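Local coordinates for tubulin binding cofactor C (Leishmania major, PDB 5AJ8), which probably acts as a chaperone in tubulin folding, and is represented here by its C-terminal domain, at residues 76-81 with 127-132; 43-48 with 123-128; 19-24 with 32-37. The protein carries 1 engineered substitution. All coordinates share one frame; numbering follows the deposited sequence.

Contact 1. Residues 76-81 with 127-132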
ATOM      1  N   TYR A  76      -0.807  -2.283   4.454  1.00  9.36           N
ATOM      2  CA  TYR A  76      -2.265  -2.205   4.531  1.00  9.64           C
ATOM      3  C   TYR A  76      -2.828  -1.967   3.133  1.00 10.26           C
ATOM      4  O   TYR A  76      -2.750  -0.860   2.581  1.00 10.84           O
ATOM      5  CB  TYR A  76      -2.696  -1.103   5.508  1.00 10.00           C
ATOM      6  CG  TYR A  76      -2.229  -1.362   6.939  1.00  9.59           C
ATOM      7  CD1 TYR A  76      -0.972  -0.950   7.378  1.00  9.83           C
ATOM      8  CD2 TYR A  76      -3.030  -2.041   7.824  1.00  9.62           C
ATOM      9  CE1 TYR A  76      -0.547  -1.191   8.693  1.00 10.29           C
ATOM     10  CE2 TYR A  76      -2.629  -2.290   9.119  1.00 10.36           C
ATOM     11  CZ  TYR A  76      -1.387  -1.867   9.550  1.00 11.10           C
ATOM     12  OH  TYR A  76      -1.012  -2.153  10.851  1.00 12.83           O
ATOM     13  N   VAL A  77      -3.397  -3.017   2.564  1.00 10.57           N
ATOM     14  CA  VAL A  77      -3.496  -3.167   1.144  1.00 11.74           C
ATOM     15  C   VAL A  77      -4.932  -3.461   0.661  1.00 12.05           C
ATOM     16  O   VAL A  77      -5.631  -4.312   1.224  1.00 12.95           O
ATOM     17  CB  VAL A  77      -2.553  -4.329   0.705  1.00 13.59           C
ATOM     18  CG1 VAL A  77      -2.757  -4.701  -0.751  1.00 15.36           C
ATOM     19  CG2 VAL A  77      -1.109  -3.951   0.959  1.00 14.03           C
ATOM     20  N   TRP A  78      -5.340  -2.769  -0.404  1.00 11.22           N
ATOM     21  CA  TRP A  78      -6.516  -3.154  -1.197  1.00 12.14           C
ATOM     22  C   TRP A  78      -6.018  -3.290  -2.632  1.00 11.31           C
ATOM     23  O   TRP A  78      -5.729  -2.299  -3.300  1.00 11.10           O
ATOM     24  CB  TRP A  78      -7.638  -2.116  -1.094  1.00 12.52           C
ATOM     25  CG  TRP A  78      -9.025  -2.591  -1.594  1.00 13.44           C
ATOM     26  CD1 TRP A  78      -9.307  -3.328  -2.716  1.00 14.02           C
ATOM     27  CD2 TRP A  78     -10.287  -2.324  -0.970  1.00 12.94           C
ATOM     28  NE1 TRP A  78     -10.663  -3.549  -2.807  1.00 14.59           N
ATOM     29  CE2 TRP A  78     -11.285  -2.936  -1.752  1.00 14.13           C
ATOM     30  CE3 TRP A  78     -10.658  -1.658   0.200  1.00 12.96           C
ATOM     31  CZ2 TRP A  78     -12.645  -2.882  -1.407  1.00 14.62           C
ATOM     32  CZ3 TRP A  78     -11.994  -1.605   0.547  1.00 13.64           C
ATOM     33  CH2 TRP A  78     -12.974  -2.222  -0.245  1.00 14.27           C
ATOM     34  N   CYS A  79      -5.914  -4.523  -3.089  1.00 11.31           N
ATOM     35  CA  CYS A  79      -5.330  -4.810  -4.383  1.00 11.34           C
ATOM     36  C   CYS A  79      -6.265  -5.616  -5.254  1.00 10.43           C
ATOM     37  O   CYS A  79      -6.849  -6.563  -4.782  1.00  9.95           O
ATOM     38  CB  CYS A  79      -4.044  -5.614  -4.198  1.00 12.12           C
ATOM     39  SG  CYS A  79      -3.013  -5.603  -5.688  1.00 15.99           S
ATOM     40  N   ALA A  80      -6.340  -5.270  -6.537  1.00 10.23           N
ATOM     41  CA  ALA A  80      -7.158  -6.006  -7.498  1.00 11.19           C
ATOM     42  C   ALA A  80      -6.571  -7.371  -7.784  1.00 11.84           C
ATOM     43  O   ALA A  80      -7.259  -8.216  -8.289  1.00 11.83           O
ATOM     44  CB  ALA A  80      -7.300  -5.242  -8.799  1.00 11.58           C
ATOM     45  N   SER A  81      -5.281  -7.568  -7.492  1.00 11.56           N
ATOM     46  CA  SER A  81      -4.654  -8.873  -7.697  1.00 12.38           C
ATOM     47  C   SER A  81      -3.825  -9.291  -6.467  1.00 12.39           C
ATOM     48  O   SER A  81      -3.660  -8.520  -5.532  1.00 12.94           O
ATOM     49  CB  SER A  81      -3.823  -8.879  -8.995  1.00 12.36           C
ATOM     50  OG  SER A  81      -2.879  -7.803  -9.054  1.00 12.59           O
ATOM     51  N   GLU A 127     -13.384  -1.992 -10.088  1.00 24.57           N
ATOM     52  CA  GLU A 127     -14.833  -2.129 -10.195  1.00 30.01           C
ATOM     53  C   GLU A 127     -15.356  -3.154  -9.188  1.00 25.56           C
ATOM     54  O   GLU A 127     -16.344  -2.889  -8.506  1.00 25.17           O
ATOM     55  CB  GLU A 127     -15.251  -2.486 -11.632  1.00 37.15           C
ATOM     56  CG  GLU A 127     -16.742  -2.785 -11.768  1.00 54.46           C
ATOM     57  CD  GLU A 127     -17.260  -2.791 -13.210  1.00 60.76           C
ATOM     58  OE1 GLU A 127     -16.591  -3.346 -14.110  1.00 58.74           O
ATOM     59  OE2 GLU A 127     -18.368  -2.261 -13.435  1.00 73.20           O
ATOM     60  N   ASP A 128     -14.690  -4.303  -9.071  1.00 20.74           N
ATOM     61  CA  ASP A 128     -15.195  -5.368  -8.201  1.00 20.01           C
ATOM     62  C   ASP A 128     -14.584  -5.278  -6.793  1.00 18.77           C
ATOM     63  O   ASP A 128     -13.683  -6.039  -6.448  1.00 16.21           O
ATOM     64  CB  ASP A 128     -14.935  -6.754  -8.807  1.00 20.47           C
ATOM     65  CG  ASP A 128     -15.708  -7.856  -8.083  1.00 24.30           C
ATOM     66  OD1 ASP A 128     -16.313  -7.594  -6.995  1.00 23.76           O
ATOM     67  OD2 ASP A 128     -15.733  -8.992  -8.618  1.00 29.06           O
ATOM     68  N   THR A 129     -15.103  -4.344  -5.997  1.00 18.75           N
ATOM     69  CA  THR A 129     -14.608  -4.082  -4.658  1.00 18.58           C
ATOM     70  C   THR A 129     -14.862  -5.259  -3.682  1.00 19.63           C
ATOM     71  O   THR A 129     -13.997  -5.557  -2.846  1.00 18.28           O
ATOM     72  CB  THR A 129     -15.169  -2.758  -4.106  1.00 17.80           C
ATOM     73  OG1 THR A 129     -16.588  -2.770  -4.197  1.00 19.30           O
ATOM     74  CG2 THR A 129     -14.636  -1.546  -4.900  1.00 17.15           C
ATOM     75  N   ALA A 130     -16.015  -5.919  -3.794  1.00 21.32           N
ATOM     76  CA  ALA A 130     -16.359  -7.079  -2.930  1.00 24.99           C
ATOM     77  C   ALA A 130     -15.352  -8.231  -3.036  1.00 25.72           C
ATOM     78  O   ALA A 130     -14.893  -8.765  -2.022  1.00 26.93           O
ATOM     79  CB  ALA A 130     -17.748  -7.601  -3.264  1.00 26.43           C
ATOM     80  N   ARG A 131     -15.014  -8.585  -4.268  1.00 26.01           N
ATOM     81  CA  ARG A 131     -14.105  -9.687  -4.584  1.00 28.14           C
ATOM     82  C   ARG A 131     -12.641  -9.396  -4.268  1.00 24.09           C
ATOM     83  O   ARG A 131     -11.882 -10.321  -4.018  1.00 25.02           O
ATOM     84  CB  ARG A 131     -14.222  -9.981  -6.085  1.00 32.82           C
ATOM     85  CG  ARG A 131     -13.652 -11.309  -6.579  1.00 40.34           C
ATOM     86  CD  ARG A 131     -13.219 -11.226  -8.028  1.00 48.08           C
ATOM     87  NE  ARG A 131     -12.065 -10.334  -8.270  1.00 56.39           N
ATOM     88  CZ  ARG A 131     -11.933  -9.481  -9.301  1.00 60.41           C
ATOM     89  NH1 ARG A 131     -12.885  -9.370 -10.230  1.00 67.60           N
ATOM     90  NH2 ARG A 131     -10.833  -8.730  -9.413  1.00 56.46           N
ATOM     91  N   THR A 132     -12.233  -8.130  -4.360  1.00 18.58           N
ATOM     92  CA  THR A 132     -10.838  -7.733  -4.166  1.00 16.62           C
ATOM     93  C   THR A 132     -10.416  -7.319  -2.751  1.00 14.54           C
ATOM     94  O   THR A 132      -9.221  -7.360  -2.446  1.00 12.86           O
ATOM     95  CB  THR A 132     -10.450  -6.621  -5.161  1.00 15.58           C
ATOM     96  OG1 THR A 132     -11.348  -5.504  -5.027  1.00 14.51           O
ATOM     97  CG2 THR A 132     -10.483  -7.178  -6.612  1.00 16.03           C
TER
HETATM   98  O   HOH W   1      -6.809  -6.368  -1.145  1.00  9.53           O

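Contact 2. Residues 43-48 with 123-128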
ATOM      1  N   PRO A  43      -5.750   5.937  -3.660  1.00 11.23           N
ATOM      2  CA  PRO A  43      -5.815   4.807  -4.598  1.00 11.07           C
ATOM      3  C   PRO A  43      -5.075   5.068  -5.910  1.00 10.91           C
ATOM      4  O   PRO A  43      -5.239   6.117  -6.477  1.00 11.67           O
ATOM      5  CB  PRO A  43      -7.333   4.618  -4.816  1.00 10.99           C
ATOM      6  CG  PRO A  43      -7.951   5.130  -3.545  1.00 10.87           C
ATOM      7  CD  PRO A  43      -7.082   6.280  -3.124  1.00 11.30           C
ATOM      8  N   ILE A  44      -4.262   4.104  -6.353  1.00 10.90           N
ATOM      9  CA  ILE A  44      -3.516   4.176  -7.611  1.00 10.56           C
ATOM     10  C   ILE A  44      -4.213   3.298  -8.642  1.00 10.63           C
ATOM     11  O   ILE A  44      -4.480   2.129  -8.380  1.00  9.59           O
ATOM     12  CB  ILE A  44      -2.098   3.641  -7.395  1.00 10.65           C
ATOM     13  CG1 ILE A  44      -1.422   4.314  -6.194  1.00 10.48           C
ATOM     14  CG2 ILE A  44      -1.263   3.785  -8.648  1.00 11.18           C
ATOM     15  CD1 ILE A  44      -1.307   5.811  -6.340  1.00 11.28           C
ATOM     16  N   ALA A  45      -4.535   3.868  -9.798  1.00 11.37           N
ATOM     17  CA  ALA A  45      -5.260   3.162 -10.832  1.00 12.57           C
ATOM     18  C   ALA A  45      -4.245   2.529 -11.756  1.00 12.93           C
ATOM     19  O   ALA A  45      -4.170   2.849 -12.929  1.00 12.45           O
ATOM     20  CB  ALA A  45      -6.182   4.112 -11.601  1.00 13.79           C
ATOM     21  N   GLY A  46      -3.452   1.633 -11.188  1.00 13.85           N
ATOM     22  CA  GLY A  46      -2.332   0.975 -11.891  1.00 14.46           C
ATOM     23  C   GLY A  46      -1.452   0.266 -10.871  1.00 14.68           C
ATOM     24  O   GLY A  46      -1.914  -0.082  -9.790  1.00 13.63           O
ATOM     25  N   SER A  47      -0.195   0.021 -11.211  1.00 16.35           N
ATOM     26  CA  SER A  47       0.655  -0.734 -10.332  1.00 17.48           C
ATOM     27  C   SER A  47       1.440   0.149  -9.352  1.00 15.65           C
ATOM     28  O   SER A  47       1.708   1.313  -9.613  1.00 16.84           O
ATOM     29  CB  SER A  47       1.580  -1.672 -11.113  1.00 21.11           C
ATOM     30  OG  SER A  47       2.299  -0.981 -12.092  1.00 29.39           O
ATOM     31  N   ALA A  48       1.764  -0.449  -8.211  1.00 13.34           N
ATOM     32  CA  ALA A  48       2.624   0.131  -7.191  1.00 12.49           C
ATOM     33  C   ALA A  48       3.791  -0.836  -6.986  1.00 12.77           C
ATOM     34  O   ALA A  48       3.587  -2.028  -6.791  1.00 12.01           O
ATOM     35  CB  ALA A  48       1.855   0.317  -5.901  1.00 11.11           C
ATOM     36  N   VAL A 123     -11.746   6.402  -7.261  1.00 15.71           N
ATOM     37  CA  VAL A 123     -10.396   6.934  -7.497  1.00 14.78           C
ATOM     38  C   VAL A 123      -9.453   5.833  -7.994  1.00 14.85           C
ATOM     39  O   VAL A 123      -8.683   6.061  -8.927  1.00 14.97           O
ATOM     40  CB  VAL A 123      -9.835   7.630  -6.231  1.00 13.93           C
ATOM     41  CG1 VAL A 123      -8.475   8.273  -6.494  1.00 13.65           C
ATOM     42  CG2 VAL A 123     -10.820   8.684  -5.743  1.00 14.63           C
ATOM     43  N   GLY A 124      -9.532   4.636  -7.392  1.00 14.60           N
ATOM     44  CA  GLY A 124      -8.691   3.509  -7.785  1.00 14.04           C
ATOM     45  C   GLY A 124      -9.102   2.770  -9.044  1.00 15.08           C
ATOM     46  O   GLY A 124      -8.314   2.003  -9.618  1.00 14.07           O
ATOM     47  N   GLU A 125     -10.342   2.956  -9.456  1.00 16.52           N
ATOM     48  CA  GLU A 125     -10.889   2.273 -10.626  1.00 19.64           C
ATOM     49  C   GLU A 125     -10.872   0.747 -10.498  1.00 19.77           C
ATOM     50  O   GLU A 125     -10.629   0.046 -11.467  1.00 19.49           O
ATOM     51  CB  GLU A 125     -10.181   2.726 -11.914  1.00 23.01           C
ATOM     52  CG  GLU A 125     -10.369   4.221 -12.209  1.00 28.16           C
ATOM     53  CD  GLU A 125      -9.497   4.744 -13.346  1.00 33.35           C
ATOM     54  OE1 GLU A 125      -8.814   3.958 -14.042  1.00 40.33           O
ATOM     55  OE2 GLU A 125      -9.500   5.964 -13.563  1.00 41.26           O
ATOM     56  N   ILE A 126     -11.119   0.237  -9.298  1.00 18.71           N
ATOM     57  CA  ILE A 126     -11.315  -1.194  -9.124  1.00 20.31           C
ATOM     58  C   ILE A 126     -12.823  -1.339  -9.076  1.00 22.51           C
ATOM     59  O   ILE A 126     -13.461  -0.841  -8.161  1.00 21.93           O
ATOM     60  CB  ILE A 126     -10.667  -1.739  -7.835  1.00 20.63           C
ATOM     61  CG1 ILE A 126      -9.163  -1.452  -7.867  1.00 20.29           C
ATOM     62  CG2 ILE A 126     -10.981  -3.226  -7.649  1.00 20.22           C
ATOM     63  CD1 ILE A 126      -8.391  -2.018  -6.706  1.00 23.32           C
ATOM     64  N   GLU A 127     -13.384  -1.992 -10.088  1.00 24.57           N
ATOM     65  CA  GLU A 127     -14.833  -2.129 -10.195  1.00 30.01           C
ATOM     66  C   GLU A 127     -15.356  -3.154  -9.188  1.00 25.56           C
ATOM     67  O   GLU A 127     -16.344  -2.889  -8.506  1.00 25.17           O
ATOM     68  CB  GLU A 127     -15.251  -2.486 -11.632  1.00 37.15           C
ATOM     69  CG  GLU A 127     -16.742  -2.785 -11.768  1.00 54.46           C
ATOM     70  CD  GLU A 127     -17.260  -2.791 -13.210  1.00 60.76           C
ATOM     71  OE1 GLU A 127     -16.591  -3.346 -14.110  1.00 58.74           O
ATOM     72  OE2 GLU A 127     -18.368  -2.261 -13.435  1.00 73.20           O
ATOM     73  N   ASP A 128     -14.690  -4.303  -9.071  1.00 20.74           N
ATOM     74  CA  ASP A 128     -15.195  -5.368  -8.201  1.00 20.01           C
ATOM     75  C   ASP A 128     -14.584  -5.278  -6.793  1.00 18.77           C
ATOM     76  O   ASP A 128     -13.683  -6.039  -6.448  1.00 16.21           O
ATOM     77  CB  ASP A 128     -14.935  -6.754  -8.807  1.00 20.47           C
ATOM     78  CG  ASP A 128     -15.708  -7.856  -8.083  1.00 24.30           C
ATOM     79  OD1 ASP A 128     -16.313  -7.594  -6.995  1.00 23.76           O
ATOM     80  OD2 ASP A 128     -15.733  -8.992  -8.618  1.00 29.06           O
TER
HETATM   81  O   HOH W   2      -5.938   6.882  -8.914  1.00 21.25           O
HETATM   82  O   HOH W   3      -6.706   1.075  -6.655  1.00 22.69           O

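Contact 3. Residues 19-24 with 32-37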
ATOM      1  N   THR A  19      10.291  10.553   7.610  1.00 30.79           N
ATOM      2  CA  THR A  19       9.265  11.552   7.284  1.00 32.08           C
ATOM      3  C   THR A  19       8.085  10.824   6.638  1.00 31.08           C
ATOM      4  O   THR A  19       8.258  10.139   5.619  1.00 29.73           O
ATOM      5  CB  THR A  19       9.758  12.601   6.250  1.00 35.73           C
ATOM      6  OG1 THR A  19      10.955  13.225   6.708  1.00 43.36           O
ATOM      7  CG2 THR A  19       8.710  13.705   6.010  1.00 38.80           C
ATOM      8  N   ASP A  20       6.891  10.992   7.206  1.00 26.82           N
ATOM      9  CA  ASP A  20       5.694  10.434   6.618  1.00 24.72           C
ATOM     10  C   ASP A  20       5.467  10.948   5.193  1.00 21.57           C
ATOM     11  O   ASP A  20       5.666  12.128   4.924  1.00 26.02           O
ATOM     12  CB  ASP A  20       4.490  10.674   7.524  1.00 25.28           C
ATOM     13  CG  ASP A  20       4.567   9.849   8.830  1.00 29.17           C
ATOM     14  OD1 ASP A  20       5.591   9.122   9.046  1.00 28.46           O
ATOM     15  OD2 ASP A  20       3.604   9.922   9.634  1.00 27.29           O
ATOM     16  N   LEU A  21       5.123  10.046   4.272  1.00 18.99           N
ATOM     17  CA  LEU A  21       4.929  10.401   2.844  1.00 18.61           C
ATOM     18  C   LEU A  21       3.450  10.345   2.438  1.00 16.55           C
ATOM     19  O   LEU A  21       2.706   9.477   2.911  1.00 15.70           O
ATOM     20  CB  LEU A  21       5.731   9.475   1.939  1.00 19.03           C
ATOM     21  CG  LEU A  21       7.234   9.387   2.202  1.00 21.80           C
ATOM     22  CD1 LEU A  21       7.839   8.479   1.143  1.00 23.71           C
ATOM     23  CD2 LEU A  21       7.884  10.764   2.177  1.00 24.53           C
ATOM     24  N   PHE A  22       3.045  11.272   1.574  1.00 15.29           N
ATOM     25  CA  PHE A  22       1.673  11.369   1.092  1.00 15.16           C
ATOM     26  C   PHE A  22       1.684  11.255  -0.437  1.00 14.96           C
ATOM     27  O   PHE A  22       2.096  12.164  -1.132  1.00 16.25           O
ATOM     28  CB  PHE A  22       1.030  12.665   1.581  1.00 15.81           C
ATOM     29  CG  PHE A  22       0.960  12.758   3.091  1.00 16.01           C
ATOM     30  CD1 PHE A  22       0.064  11.983   3.796  1.00 15.24           C
ATOM     31  CD2 PHE A  22       1.817  13.581   3.801  1.00 17.60           C
ATOM     32  CE1 PHE A  22      -0.003  12.041   5.174  1.00 15.76           C
ATOM     33  CE2 PHE A  22       1.773  13.640   5.205  1.00 17.55           C
ATOM     34  CZ  PHE A  22       0.856  12.871   5.888  1.00 16.53           C
ATOM     35  N   ILE A  23       1.280  10.098  -0.942  1.00 14.07           N
ATOM     36  CA  ILE A  23       1.369   9.776  -2.366  1.00 15.01           C
ATOM     37  C   ILE A  23      -0.005   9.996  -2.982  1.00 14.61           C
ATOM     38  O   ILE A  23      -0.959   9.300  -2.632  1.00 13.89           O
ATOM     39  CB  ILE A  23       1.858   8.329  -2.542  1.00 15.35           C
ATOM     40  CG1 ILE A  23       3.288   8.284  -1.915  1.00 16.38           C
ATOM     41  CG2 ILE A  23       1.804   7.873  -4.009  1.00 14.88           C
ATOM     42  CD1 ILE A  23       4.133   7.077  -2.231  1.00 17.54           C
ATOM     43  N   SER A  24      -0.124  10.964  -3.872  1.00 15.64           N
ATOM     44  CA  SER A  24      -1.452  11.260  -4.455  1.00 18.19           C
ATOM     45  C   SER A  24      -1.848  10.199  -5.498  1.00 16.83           C
ATOM     46  O   SER A  24      -1.054   9.320  -5.844  1.00 14.92           O
ATOM     47  CB  SER A  24      -1.519  12.689  -5.034  1.00 20.61           C
ATOM     48  OG  SER A  24      -2.866  13.101  -5.227  1.00 24.06           O
ATOM     49  N   ASN A  32      11.146   3.904  -3.830  1.00 19.09           N
ATOM     50  CA  ASN A  32      12.472   3.335  -3.687  1.00 22.71           C
ATOM     51  C   ASN A  32      13.179   3.906  -2.469  1.00 22.19           C
ATOM     52  O   ASN A  32      13.255   5.116  -2.301  1.00 21.42           O
ATOM     53  CB  ASN A  32      13.284   3.641  -4.940  1.00 27.87           C
ATOM     54  CG  ASN A  32      14.662   3.020  -4.918  1.00 34.64           C
ATOM     55  OD1 ASN A  32      15.636   3.665  -5.321  1.00 49.25           O
ATOM     56  ND2 ASN A  32      14.772   1.781  -4.431  1.00 35.41           N
ATOM     57  N   GLY A  33      13.686   3.015  -1.632  1.00 21.63           N
ATOM     58  CA  GLY A  33      14.643   3.370  -0.605  1.00 23.28           C
ATOM     59  C   GLY A  33      14.095   4.212   0.524  1.00 23.85           C
ATOM     60  O   GLY A  33      14.782   5.092   0.999  1.00 24.27           O
ATOM     61  N   CYS A  34      12.869   3.935   0.964  1.00 21.66           N
ATOM     62  CA  CYS A  34      12.293   4.648   2.107  1.00 21.04           C
ATOM     63  C   CYS A  34      12.432   3.815   3.388  1.00 20.66           C
ATOM     64  O   CYS A  34      12.362   2.579   3.353  1.00 18.78           O
ATOM     65  CB  CYS A  34      10.831   4.980   1.839  1.00 21.41           C
ATOM     66  SG  CYS A  34      10.615   6.053   0.440  1.00 22.43           S
ATOM     67  N   ALA A  35      12.605   4.505   4.510  1.00 18.94           N
ATOM     68  CA  ALA A  35      12.822   3.861   5.811  1.00 17.77           C
ATOM     69  C   ALA A  35      12.212   4.645   6.960  1.00 16.82           C
ATOM     70  O   ALA A  35      12.133   5.872   6.898  1.00 15.90           O
ATOM     71  CB  ALA A  35      14.314   3.646   6.062  1.00 17.76           C
ATOM     72  N   ASP A  36      11.751   3.913   7.983  1.00 17.35           N
ATOM     73  CA  ASP A  36      11.337   4.499   9.260  1.00 18.20           C
ATOM     74  C   ASP A  36      10.260   5.564   9.046  1.00 19.06           C
ATOM     75  O   ASP A  36      10.394   6.706   9.482  1.00 19.59           O
ATOM     76  CB  ASP A  36      12.538   5.154   9.969  1.00 19.46           C
ATOM     77  CG  ASP A  36      13.744   4.215  10.103  1.00 20.98           C
ATOM     78  OD1 ASP A  36      13.592   2.974  10.119  1.00 20.10           O
ATOM     79  OD2 ASP A  36      14.874   4.733  10.208  1.00 25.85           O
ATOM     80  N   CYS A  37       9.202   5.212   8.351  1.00 18.49           N
ATOM     81  CA  CYS A  37       8.122   6.172   8.144  1.00 19.10           C
ATOM     82  C   CYS A  37       6.808   5.483   7.817  1.00 16.71           C
ATOM     83  O   CYS A  37       6.763   4.271   7.659  1.00 14.94           O
ATOM     84  CB  CYS A  37       8.485   7.180   7.054  1.00 20.52           C
ATOM     85  SG  CYS A  37       8.718   6.497   5.411  1.00 19.66           S
TER

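Contact 1. Residues 76-81 with 127-132
The indole N-H of W78 supplies the one direct hydrogen bond between 76-81 and 127-132: NE1 donates to T132 OG1 at 3.0 Å, with the oxygen 8° from the ring plane and an N-H...O angle of 158°. T132 OG1 in turn donates to D128 O at 2.8 Å, so the hydroxyl is both acceptor and donor. Its placement follows from chi1 of 56°, which sets OG1 between the backbone N and the carbonyl carbon. D128 O also accepts from T132 N, the two donors arriving from opposite faces of the carbonyl plane. D128 is the N-cap of helix 129-132; its OD1 takes R131 N from above the carboxylate plane, and its OD2 forms a salt bridge with R131 NH1 at 3.3 Å. A water accepts from C79 N at 2.8 Å and lies 2.9 Å from T132 O.

The benzo edge of W78 lies against the start of the helix, CZ2 standing 3.3 Å from T129 O, near the ring plane, and 3.7 Å from T129 CB; T132 CG2 rests 3.6 Å from A80 CA. H116, A117 and V120 of helix 116-122 also pack on the indole.

The end of a beta-helix strand thus meets a single-turn helix through a relay from indole to hydroxyl to carbonyl, which fixes the rotation of the T132 hydroxyl and satisfies the buried indole nitrogen.

Contact 2. Residues 43-48 with 123-128
P43 lays its ring against the backbone of G124 and the side chain of V123. Its CB is 3.4 Å from G124 CA, tighter than ordinary van der Waals contact, and its CG is 4.1 Å from V123 CB. With V123 CG1 anti to the backbone N (chi1 -176°), that methyl comes near P43 O and CD. A45 makes the other touch, its CB against the carboxylate, 3.6 Å from E125 OE1, and a CA-H...O contact sets A45 CA 3.5 Å from G124 O.

No direct hydrogen bond joins the segments; two waters span them instead. One lies 2.6 Å from P43 O and within hydrogen-bonding distance of V123 O; the other donates to I44 O and, weakly, to G124 O. This joins a corner of the parallel beta-helix, between strands 38-41 and 47-51, to the loop linking helices 116-122 and 129-132. A45 centres an inverse gamma turn here, and E125, with positive phi, is the first to leave helical geometry after helix 116-122.

Further out, H63 NE2 donates to G124 O, W119 of helix 116-122 packs on P43, and backbone bonds from I44 to A61 and from G46 to H63 tie the corner to the next coil.

Contact 3. Residues 19-24 with 32-37
L21 and C34 meet by their ends inside the coil, L21 CD1 lying 3.8 Å from C34 SG. In L21, CG anti to the carbonyl carbon (chi1 -56°) and an extended chi2 of -177° carry CD1 across to the sulfur. C34 turns its own SG anti to its carbonyl carbon, beside the backbone N, and both CB atoms head toward the opposite segment.

C37 makes the second meeting, with a different rotamer. Its chi1 of 64° puts SG between the backbone N and the carbonyl carbon, and CB comes to 3.3 Å from T19 O while SG stands 3.7 Å from the same oxygen. D20 starts away from 32-37, but its carboxylate comes back: OD1 is 4.0 Å from C37 CB and accepts a hydrogen bond from A38 N. No hydrogen bond runs directly between the segments, so the contact is van der Waals packing.

The chain turns its corner at D36 and C37, D36 having positive phi and its OD1 hydrogen-bonded to N55 ND2. This is the first end of the beta-helix: strand 21-23 is outermost in its parallel sheet and pairs with strand 38-41, whereas strand 28-35 runs between 11-17 and 47-51 in the other sheet.

How the contacts relate
Contacts 1 and 2 adjoin and share E127 and D128, with centres about 9 Å apart. I126 is the joint: its CG2 lies 3.5 Å from T132 OG1 and its CD1 lies 3.8 Å from A80 N. Residues 123-132 span two corners of the beta-helix, 43-46 and 79-81, with that at H63 between. Contact 3 lies toward the first end of the beta-helix, its centre about 20 Å from that of contact 2, which it still touches where S24 O meets I44 CD1 at 3.6 Å. From contact 1 it stands about 23 Å centre to centre, across the chain's centre, with nearest atoms about 9 Å apart. Neighbouring strands 28-35 and 47-51 link contacts 3 and 2 within one sheet.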